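Side-chain contacts in thiosulfate sulfurtransferase RDL2, mitochondrial (Saccharomyces cerevisiae, PDB 6K6R), which catalyses the transfer of sulfane sulfur from thiosulfate to cyanide, yielding thiocyanate and sulfite: residues Y33-V38 and L138-A143; D53-K58 and G132-W137; P72-P77 and G109-T114. All coordinates share one frame; numbering follows the deposited sequence.

Interaction 1 of 3, residues Y33-V38 and L138-A143; sequences YTFDQV and LAKGGA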
loop_
_atom_site.group_PDB
_atom_site.type_symbol
_atom_site.label_atom_id
_atom_site.label_comp_id
_atom_site.label_asym_id
_atom_site.label_seq_id
_atom_site.Cartn_x
_atom_site.Cartn_y
_atom_site.Cartn_z
ATOM N N TYR A 33 -5.583 -9.282 -4.895
ATOM C CA TYR A 33 -5.967 -8.464 -6.036
ATOM C C TYR A 33 -5.116 -8.818 -7.249
ATOM O O TYR A 33 -3.962 -9.232 -7.120
ATOM C CB TYR A 33 -5.820 -6.972 -5.719
ATOM C CG TYR A 33 -6.912 -6.417 -4.833
ATOM C CD1 TYR A 33 -6.933 -6.686 -3.472
ATOM C CD2 TYR A 33 -7.921 -5.621 -5.360
ATOM C CE1 TYR A 33 -7.930 -6.180 -2.658
ATOM C CE2 TYR A 33 -8.923 -5.111 -4.555
ATOM C CZ TYR A 33 -8.922 -5.393 -3.206
ATOM O OH TYR A 33 -9.916 -4.887 -2.402
ATOM N N THR A 34 -5.698 -8.645 -8.433
ATOM C CA THR A 34 -5.019 -8.931 -9.684
ATOM C C THR A 34 -4.600 -7.627 -10.359
ATOM O O THR A 34 -4.873 -6.528 -9.873
ATOM C CB THR A 34 -5.915 -9.761 -10.605
ATOM O OG1 THR A 34 -7.120 -9.036 -10.880
ATOM C CG2 THR A 34 -6.266 -11.087 -9.950
ATOM N N PHE A 35 -3.923 -7.760 -11.502
ATOM C CA PHE A 35 -3.480 -6.584 -12.247
ATOM C C PHE A 35 -4.662 -5.713 -12.652
ATOM O O PHE A 35 -4.631 -4.488 -12.487
ATOM C CB PHE A 35 -2.680 -7.020 -13.477
ATOM C CG PHE A 35 -2.250 -5.881 -14.362
ATOM C CD1 PHE A 35 -1.045 -5.232 -14.144
ATOM C CD2 PHE A 35 -3.044 -5.467 -15.421
ATOM C CE1 PHE A 35 -0.646 -4.187 -14.958
ATOM C CE2 PHE A 35 -2.651 -4.422 -16.236
ATOM C CZ PHE A 35 -1.451 -3.782 -16.004
ATOM N N ASP A 36 -5.721 -6.333 -13.182
ATOM C CA ASP A 36 -6.872 -5.569 -13.649
ATOM C C ASP A 36 -7.584 -4.869 -12.496
ATOM O O ASP A 36 -8.026 -3.724 -12.638
ATOM C CB ASP A 36 -7.838 -6.484 -14.399
ATOM C CG ASP A 36 -7.427 -6.709 -15.841
ATOM O OD1 ASP A 36 -6.740 -5.834 -16.408
ATOM O OD2 ASP A 36 -7.786 -7.763 -16.404
ATOM N N GLN A 37 -7.705 -5.542 -11.349
ATOM C CA GLN A 37 -8.340 -4.914 -10.195
ATOM C C GLN A 37 -7.530 -3.729 -9.689
ATOM O O GLN A 37 -8.104 -2.745 -9.205
ATOM C CB GLN A 37 -8.534 -5.940 -9.079
ATOM C CG GLN A 37 -9.464 -7.082 -9.442
ATOM C CD GLN A 37 -9.463 -8.181 -8.400
ATOM O OE1 GLN A 37 -8.482 -8.907 -8.247
ATOM N NE2 GLN A 37 -10.568 -8.307 -7.674
ATOM N N VAL A 38 -6.203 -3.802 -9.787
ATOM C CA VAL A 38 -5.364 -2.672 -9.408
ATOM C C VAL A 38 -5.397 -1.596 -10.485
ATOM O O VAL A 38 -5.406 -0.397 -10.182
ATOM C CB VAL A 38 -3.931 -3.153 -9.119
ATOM C CG1 VAL A 38 -3.031 -1.981 -8.793
ATOM C CG2 VAL A 38 -3.930 -4.150 -7.971
ATOM N N LEU A 138 4.876 -2.981 -14.150
ATOM C CA LEU A 138 5.332 -2.206 -15.300
ATOM C C LEU A 138 5.546 -3.085 -16.525
ATOM O O LEU A 138 5.383 -2.615 -17.657
ATOM C CB LEU A 138 6.622 -1.461 -14.953
ATOM C CG LEU A 138 6.505 -0.343 -13.917
ATOM C CD1 LEU A 138 7.879 0.159 -13.504
ATOM C CD2 LEU A 138 5.662 0.793 -14.461
ATOM N N ALA A 139 5.908 -4.354 -16.325
ATOM C CA ALA A 139 6.111 -5.247 -17.460
ATOM C C ALA A 139 4.804 -5.542 -18.183
ATOM O O ALA A 139 4.812 -5.811 -19.390
ATOM C CB ALA A 139 6.770 -6.547 -16.998
ATOM N N LYS A 140 3.678 -5.493 -17.472
ATOM C CA LYS A 140 2.367 -5.744 -18.052
ATOM C C LYS A 140 1.680 -4.468 -18.533
ATOM O O LYS A 140 0.462 -4.473 -18.745
ATOM C CB LYS A 140 1.478 -6.477 -17.045
ATOM C CG LYS A 140 2.011 -7.843 -16.636
ATOM C CD LYS A 140 1.222 -8.428 -15.475
ATOM C CE LYS A 140 1.677 -9.846 -15.161
ATOM N NZ LYS A 140 1.390 -10.784 -16.281
ATOM N N GLY A 141 2.429 -3.382 -18.703
ATOM C CA GLY A 141 1.882 -2.153 -19.242
ATOM C C GLY A 141 1.403 -1.144 -18.224
ATOM O O GLY A 141 0.705 -0.195 -18.601
ATOM N N GLY A 142 1.760 -1.305 -16.949
ATOM C CA GLY A 142 1.291 -0.395 -15.919
ATOM C C GLY A 142 1.919 0.984 -15.951
ATOM O O GLY A 142 1.487 1.854 -15.187
ATOM N N ALA A 143 2.917 1.205 -16.812
ATOM C CA ALA A 143 3.590 2.500 -16.845
ATOM C C ALA A 143 2.656 3.614 -17.294
ATOM O O ALA A 143 2.776 4.750 -16.822
ATOM C CB ALA A 143 4.813 2.437 -17.759
#
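The F35 ring receives K140 CB over one face and the backbone of the next two residues at its edge, with G142 N and G141 C lying near the ring plane. That backbone belongs to a Schellman motif, the turn that closes helix 134-139, so the ring packs directly on a helix C-terminus. K140 CB sits 4.2 Å from the centroid of the F35 ring in a CH-pi contact, 26° off the ring normal. The closest approach is at the ring's outer end, where F35 CZ comes to 3.4 Å from the carbonyl K140 O. With CG trans to the backbone N (chi1 176°), the aromatic side chain of F35 stands out from the start of helix 35-43 and slides past K140 in the opposite direction, while the far end of the lysine leads away from the ring. Here glycine illustrates how a helix is ended: G141, with a phi of 94°, is the C-prime residue, its N bonded to L138 O at 3.2 Å, and G142 N reaches back to W137 O. The W137 ring also meets that of F35. At the N-cap of helix 35-43, Q37 OE1 gathers two donors from one residue, T34 N at 2.8 Å and T34 OG1 at 3.0 Å, which approach from opposite faces of the amide plane.

Interaction 2 of 3, residues D53-K58 and G132-W137; sequences DVREPK and GSITEW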
loop_
_atom_site.group_PDB
_atom_site.type_symbol
_atom_site.label_atom_id
_atom_site.label_comp_id
_atom_site.label_asym_id
_atom_site.label_seq_id
_atom_site.Cartn_x
_atom_site.Cartn_y
_atom_site.Cartn_z
ATOM N N ASP A 53 2.192 1.544 -1.155
ATOM C CA ASP A 53 3.508 1.157 -1.648
ATOM C C ASP A 53 4.462 1.078 -0.461
ATOM O O ASP A 53 4.656 2.069 0.252
ATOM C CB ASP A 53 4.012 2.160 -2.687
ATOM C CG ASP A 53 5.238 1.667 -3.442
ATOM O OD1 ASP A 53 5.957 0.781 -2.932
ATOM O OD2 ASP A 53 5.482 2.172 -4.558
ATOM N N VAL A 54 5.054 -0.099 -0.251
ATOM C CA VAL A 54 5.915 -0.327 0.904
ATOM C C VAL A 54 7.392 -0.278 0.551
ATOM O O VAL A 54 8.237 -0.530 1.421
ATOM C CB VAL A 54 5.570 -1.665 1.588
ATOM C CG1 VAL A 54 4.099 -1.693 1.958
ATOM C CG2 VAL A 54 5.920 -2.832 0.680
ATOM N N ARG A 55 7.733 0.040 -0.696
ATOM C CA ARG A 55 9.129 0.191 -1.067
ATOM C C ARG A 55 9.736 1.407 -0.372
ATOM O O ARG A 55 9.039 2.248 0.204
ATOM C CB ARG A 55 9.276 0.335 -2.581
ATOM C CG ARG A 55 8.959 -0.917 -3.376
ATOM C CD ARG A 55 8.904 -0.594 -4.856
ATOM N NE ARG A 55 8.111 0.605 -5.106
ATOM C CZ ARG A 55 8.190 1.338 -6.212
ATOM N NH1 ARG A 55 9.032 0.996 -7.177
ATOM N NH2 ARG A 55 7.427 2.414 -6.351
ATOM N N GLU A 56 11.061 1.491 -0.431
ATOM C CA GLU A 56 11.747 2.657 0.091
ATOM C C GLU A 56 11.544 3.843 -0.851
ATOM O O GLU A 56 11.429 3.664 -2.067
ATOM C CB GLU A 56 13.236 2.369 0.259
ATOM C CG GLU A 56 13.552 1.456 1.430
ATOM C CD GLU A 56 12.947 1.950 2.730
ATOM O OE1 GLU A 56 13.069 3.158 3.020
ATOM O OE2 GLU A 56 12.346 1.135 3.460
ATOM N N PRO A 57 11.482 5.064 -0.312
ATOM C CA PRO A 57 11.333 6.241 -1.185
ATOM C C PRO A 57 12.397 6.317 -2.262
ATOM O O PRO A 57 12.165 6.915 -3.321
ATOM C CB PRO A 57 11.436 7.419 -0.206
ATOM C CG PRO A 57 11.066 6.852 1.116
ATOM C CD PRO A 57 11.544 5.432 1.112
ATOM N N LYS A 58 13.563 5.713 -2.018
ATOM C CA LYS A 58 14.604 5.661 -3.037
ATOM C C LYS A 58 14.129 4.902 -4.273
ATOM O O LYS A 58 14.434 5.296 -5.405
ATOM C CB LYS A 58 15.886 5.040 -2.461
ATOM C CG LYS A 58 16.368 5.605 -1.099
ATOM C CD LYS A 58 15.640 5.006 0.109
ATOM C CE LYS A 58 15.593 5.980 1.282
ATOM N NZ LYS A 58 14.694 5.502 2.374
ATOM N N GLY A 132 1.734 -8.944 -7.380
ATOM C CA GLY A 132 2.692 -8.544 -8.395
ATOM C C GLY A 132 3.637 -7.469 -7.887
ATOM O O GLY A 132 3.251 -6.573 -7.134
ATOM N N SER A 133 4.895 -7.571 -8.302
ATOM C CA SER A 133 5.870 -6.542 -7.990
ATOM C C SER A 133 5.705 -5.355 -8.934
ATOM O O SER A 133 5.027 -5.438 -9.963
ATOM C CB SER A 133 7.293 -7.095 -8.087
ATOM O OG SER A 133 7.644 -7.371 -9.432
ATOM N N ILE A 134 6.330 -4.236 -8.564
ATOM C CA ILE A 134 6.297 -3.053 -9.421
ATOM C C ILE A 134 6.914 -3.366 -10.778
ATOM O O ILE A 134 6.419 -2.918 -11.821
ATOM C CB ILE A 134 7.002 -1.871 -8.726
ATOM C CG1 ILE A 134 6.118 -1.309 -7.612
ATOM C CG2 ILE A 134 7.352 -0.781 -9.728
ATOM C CD1 ILE A 134 4.968 -0.464 -8.113
ATOM N N THR A 135 7.991 -4.153 -10.788
ATOM C CA THR A 135 8.578 -4.592 -12.051
ATOM C C THR A 135 7.590 -5.429 -12.854
ATOM O O THR A 135 7.450 -5.244 -14.069
ATOM C CB THR A 135 9.860 -5.383 -11.787
ATOM O OG1 THR A 135 10.810 -4.549 -11.110
ATOM C CG2 THR A 135 10.465 -5.875 -13.092
ATOM N N GLU A 136 6.893 -6.355 -12.188
ATOM C CA GLU A 136 5.861 -7.140 -12.858
ATOM C C GLU A 136 4.722 -6.254 -13.341
ATOM O O GLU A 136 4.187 -6.457 -14.437
ATOM C CB GLU A 136 5.335 -8.221 -11.912
ATOM C CG GLU A 136 4.614 -9.367 -12.603
ATOM C CD GLU A 136 3.975 -10.331 -11.619
ATOM O OE1 GLU A 136 4.671 -10.774 -10.680
ATOM O OE2 GLU A 136 2.779 -10.648 -11.786
ATOM N N TRP A 137 4.337 -5.266 -12.530
ATOM C CA TRP A 137 3.273 -4.345 -12.914
ATOM C C TRP A 137 3.664 -3.541 -14.150
ATOM O O TRP A 137 2.884 -3.426 -15.103
ATOM C CB TRP A 137 2.949 -3.425 -11.735
ATOM C CG TRP A 137 2.324 -2.110 -12.098
ATOM C CD1 TRP A 137 2.974 -0.955 -12.432
ATOM C CD2 TRP A 137 0.924 -1.805 -12.131
ATOM N NE1 TRP A 137 2.064 0.043 -12.685
ATOM C CE2 TRP A 137 0.799 -0.453 -12.505
ATOM C CE3 TRP A 137 -0.235 -2.547 -11.885
ATOM C CZ2 TRP A 137 -0.438 0.173 -12.641
ATOM C CZ3 TRP A 137 -1.464 -1.924 -12.020
ATOM C CH2 TRP A 137 -1.555 -0.578 -12.395
#
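D53, at the end of strand 49-53, brings OD2 to 4.5 Å from I134 CD1, and the same carboxylate holds R55, whose guanidinium makes most of the contact with I134. D53 OD1 accepts from R55 N at 3.0 Å, forming an Asx turn, and the same oxygen is met through its syn lone pair by R55 NE. R55 NH2 binds D53 OD2 at 2.7 Å, so the guanidinium grips the carboxylate side-on, one nitrogen to each oxygen. The arginine chain bends at chi3 (-47°) to bring its NE side round to the acid. Its flat group then offers a face to I134, whose CG1 sits over the centre, 3.6 Å above the plane, as CG2 comes to 3.5 Å from R55 NH1. The example shows a buried ion pair presenting a planar face to an aliphatic side chain, the arginine and isoleucine side chains crossing at about a right angle; Y63 O takes a further bond from R55 NH2. Beyond R55 the chain turns away into helix 57-60, where K58 NZ forms a salt bridge with E56 OE1. Across the contact, I134 opens helix 134-139, capped by S133 OG, which accepts from E136 N at 3.0 Å.

Interaction 3 of 3, residues P72-P77 and G109-T114; sequences PVNSAP and GVRAKT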
loop_
_atom_site.group_PDB
_atom_site.type_symbol
_atom_site.label_atom_id
_atom_site.label_comp_id
_atom_site.label_asym_id
_atom_site.label_seq_id
_atom_site.Cartn_x
_atom_site.Cartn_y
_atom_site.Cartn_z
ATOM N N PRO A 72 7.098 3.040 3.814
ATOM C CA PRO A 72 8.185 2.059 3.685
ATOM C C PRO A 72 8.259 1.154 4.907
ATOM O O PRO A 72 8.349 1.624 6.043
ATOM C CB PRO A 72 9.437 2.931 3.542
ATOM C CG PRO A 72 9.082 4.217 4.207
ATOM C CD PRO A 72 7.597 4.405 4.053
ATOM N N VAL A 73 8.223 -0.156 4.660
ATOM C CA VAL A 73 8.180 -1.120 5.755
ATOM C C VAL A 73 9.561 -1.305 6.375
ATOM O O VAL A 73 9.689 -1.439 7.597
ATOM C CB VAL A 73 7.582 -2.452 5.260
ATOM C CG1 VAL A 73 8.298 -2.935 4.005
ATOM C CG2 VAL A 73 7.631 -3.507 6.355
ATOM N N ASN A 74 10.615 -1.304 5.555
ATOM C CA ASN A 74 11.966 -1.450 6.086
ATOM C C ASN A 74 12.354 -0.249 6.940
ATOM O O ASN A 74 12.888 -0.405 8.044
ATOM C CB ASN A 74 12.967 -1.638 4.944
ATOM C CG ASN A 74 12.952 -3.042 4.378
ATOM O OD1 ASN A 74 12.447 -3.973 5.005
ATOM N ND2 ASN A 74 13.508 -3.202 3.183
ATOM N N SER A 75 12.092 0.962 6.446
ATOM C CA SER A 75 12.480 2.162 7.180
ATOM C C SER A 75 11.604 2.369 8.410
ATOM O O SER A 75 12.112 2.560 9.520
ATOM C CB SER A 75 12.418 3.385 6.263
ATOM O OG SER A 75 13.471 3.365 5.316
ATOM N N ALA A 76 10.283 2.338 8.233
ATOM C CA ALA A 76 9.331 2.635 9.304
ATOM C C ALA A 76 8.299 1.520 9.405
ATOM O O ALA A 76 7.166 1.661 8.925
ATOM C CB ALA A 76 8.654 3.986 9.076
ATOM N N PRO A 77 8.655 0.394 10.031
ATOM C CA PRO A 77 7.671 -0.686 10.210
ATOM C C PRO A 77 6.573 -0.348 11.204
ATOM O O PRO A 77 5.476 -0.909 11.099
ATOM C CB PRO A 77 8.524 -1.864 10.699
ATOM C CG PRO A 77 9.722 -1.228 11.318
ATOM C CD PRO A 77 9.986 0.028 10.543
ATOM N N GLY A 109 10.453 -10.092 -2.072
ATOM C CA GLY A 109 10.710 -10.692 -0.781
ATOM C C GLY A 109 9.460 -10.725 0.073
ATOM O O GLY A 109 8.365 -11.000 -0.427
ATOM N N VAL A 110 9.606 -10.426 1.360
ATOM C CA VAL A 110 8.509 -10.512 2.311
ATOM C C VAL A 110 8.086 -9.128 2.805
ATOM O O VAL A 110 7.453 -9.013 3.853
ATOM C CB VAL A 110 8.872 -11.434 3.486
ATOM C CG1 VAL A 110 9.226 -12.821 2.978
ATOM C CG2 VAL A 110 10.030 -10.847 4.280
ATOM N N ARG A 111 8.420 -8.074 2.057
ATOM C CA ARG A 111 8.142 -6.719 2.522
ATOM C C ARG A 111 6.642 -6.460 2.620
ATOM O O ARG A 111 6.147 -6.020 3.663
ATOM C CB ARG A 111 8.807 -5.699 1.599
ATOM C CG ARG A 111 10.277 -5.460 1.902
ATOM C CD ARG A 111 11.039 -5.049 0.654
ATOM N NE ARG A 111 11.334 -3.619 0.642
ATOM C CZ ARG A 111 11.649 -2.930 -0.451
ATOM N NH1 ARG A 111 11.710 -3.538 -1.627
ATOM N NH2 ARG A 111 11.903 -1.631 -0.366
ATOM N N ALA A 112 5.902 -6.724 1.539
ATOM C CA ALA A 112 4.465 -6.473 1.555
ATOM C C ALA A 112 3.753 -7.384 2.547
ATOM O O ALA A 112 2.809 -6.959 3.223
ATOM C CB ALA A 112 3.882 -6.652 0.155
ATOM N N LYS A 113 4.191 -8.641 2.645
ATOM C CA LYS A 113 3.598 -9.556 3.614
ATOM C C LYS A 113 3.811 -9.059 5.038
ATOM O O LYS A 113 2.917 -9.173 5.885
ATOM C CB LYS A 113 4.186 -10.957 3.436
ATOM C CG LYS A 113 3.782 -11.948 4.514
ATOM C CD LYS A 113 4.153 -13.370 4.126
ATOM C CE LYS A 113 2.963 -14.306 4.262
ATOM N NZ LYS A 113 2.686 -14.648 5.685
ATOM N N THR A 114 4.987 -8.493 5.317
ATOM C CA THR A 114 5.259 -7.976 6.654
ATOM C C THR A 114 4.457 -6.711 6.933
ATOM O O THR A 114 3.988 -6.502 8.058
ATOM C CB THR A 114 6.755 -7.708 6.821
ATOM O OG1 THR A 114 7.503 -8.803 6.276
ATOM C CG2 THR A 114 7.104 -7.551 8.289
HETATM O O HOH W 1 10.954 -1.235 2.412
#
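Apolar contact between V73 and the first turn of helix 111-121 forms the buried side of this pairing. V73 CG1 lies 3.7 Å from R111 CB and also touches R111 CG, while V73 CG2 comes to 4.3 Å from T114 CB, one turn farther on. A chi1 of 52° places CG1 between the backbone N and the carbonyl carbon of V73, and from there it meets the root of the arginine; both methyls also pack near the carbonyl R111 O. On the more exposed side, polar groups lie close without bonding. N74 ND2 approaches R111 NE to 3.4 Å, but both are donors, and their flat groups, with planes only 17° apart, neighbour each other as the two side chains cross at about a right angle. R111 is the last residue of the rhodanese active-site loop, which begins at C106, present here as a persulfide and predicted to be the catalytic intermediate; R111 is probably the loop arginine used for thiosulfate decomposition. Water supplies the polar link that the side chains lack: a single molecule accepts from R111 NH2 at 3.0 Å, in the guanidinium plane, and from N74 N at 3.2 Å. Charge pairing draws R111 NH2 outside the two segments, to a salt bridge with E59, and E56 touches both R111 and N74. Among backbone bonds, T114 N donates to V110 O at 2.9 Å in the opening turn of the helix, and V73 is bonded to V54 beside strand 49-53.

Overall arrangement
Interaction 2 is the buried contact of the three; interactions 1 and 3 each combine buried and exposed residues. Interactions 1 and 2 share helix 134-139, using its C-terminal turn and its N-terminal turn respectively, and they meet through W137, which packs on F35 and V38. Interactions 2 and 3 adjoin where E56 and V54 meet 72-77 and where E56 lies next to R111. Interactions 1 and 3 stay apart, with nearest atoms about 11 Å from each other. Chemistry follows place: an aromatic ring on a helix end in interaction 1, an ion pair under an aliphatic chain in interaction 2, and a valine and a bridging water beside the active-site loop in interaction 3.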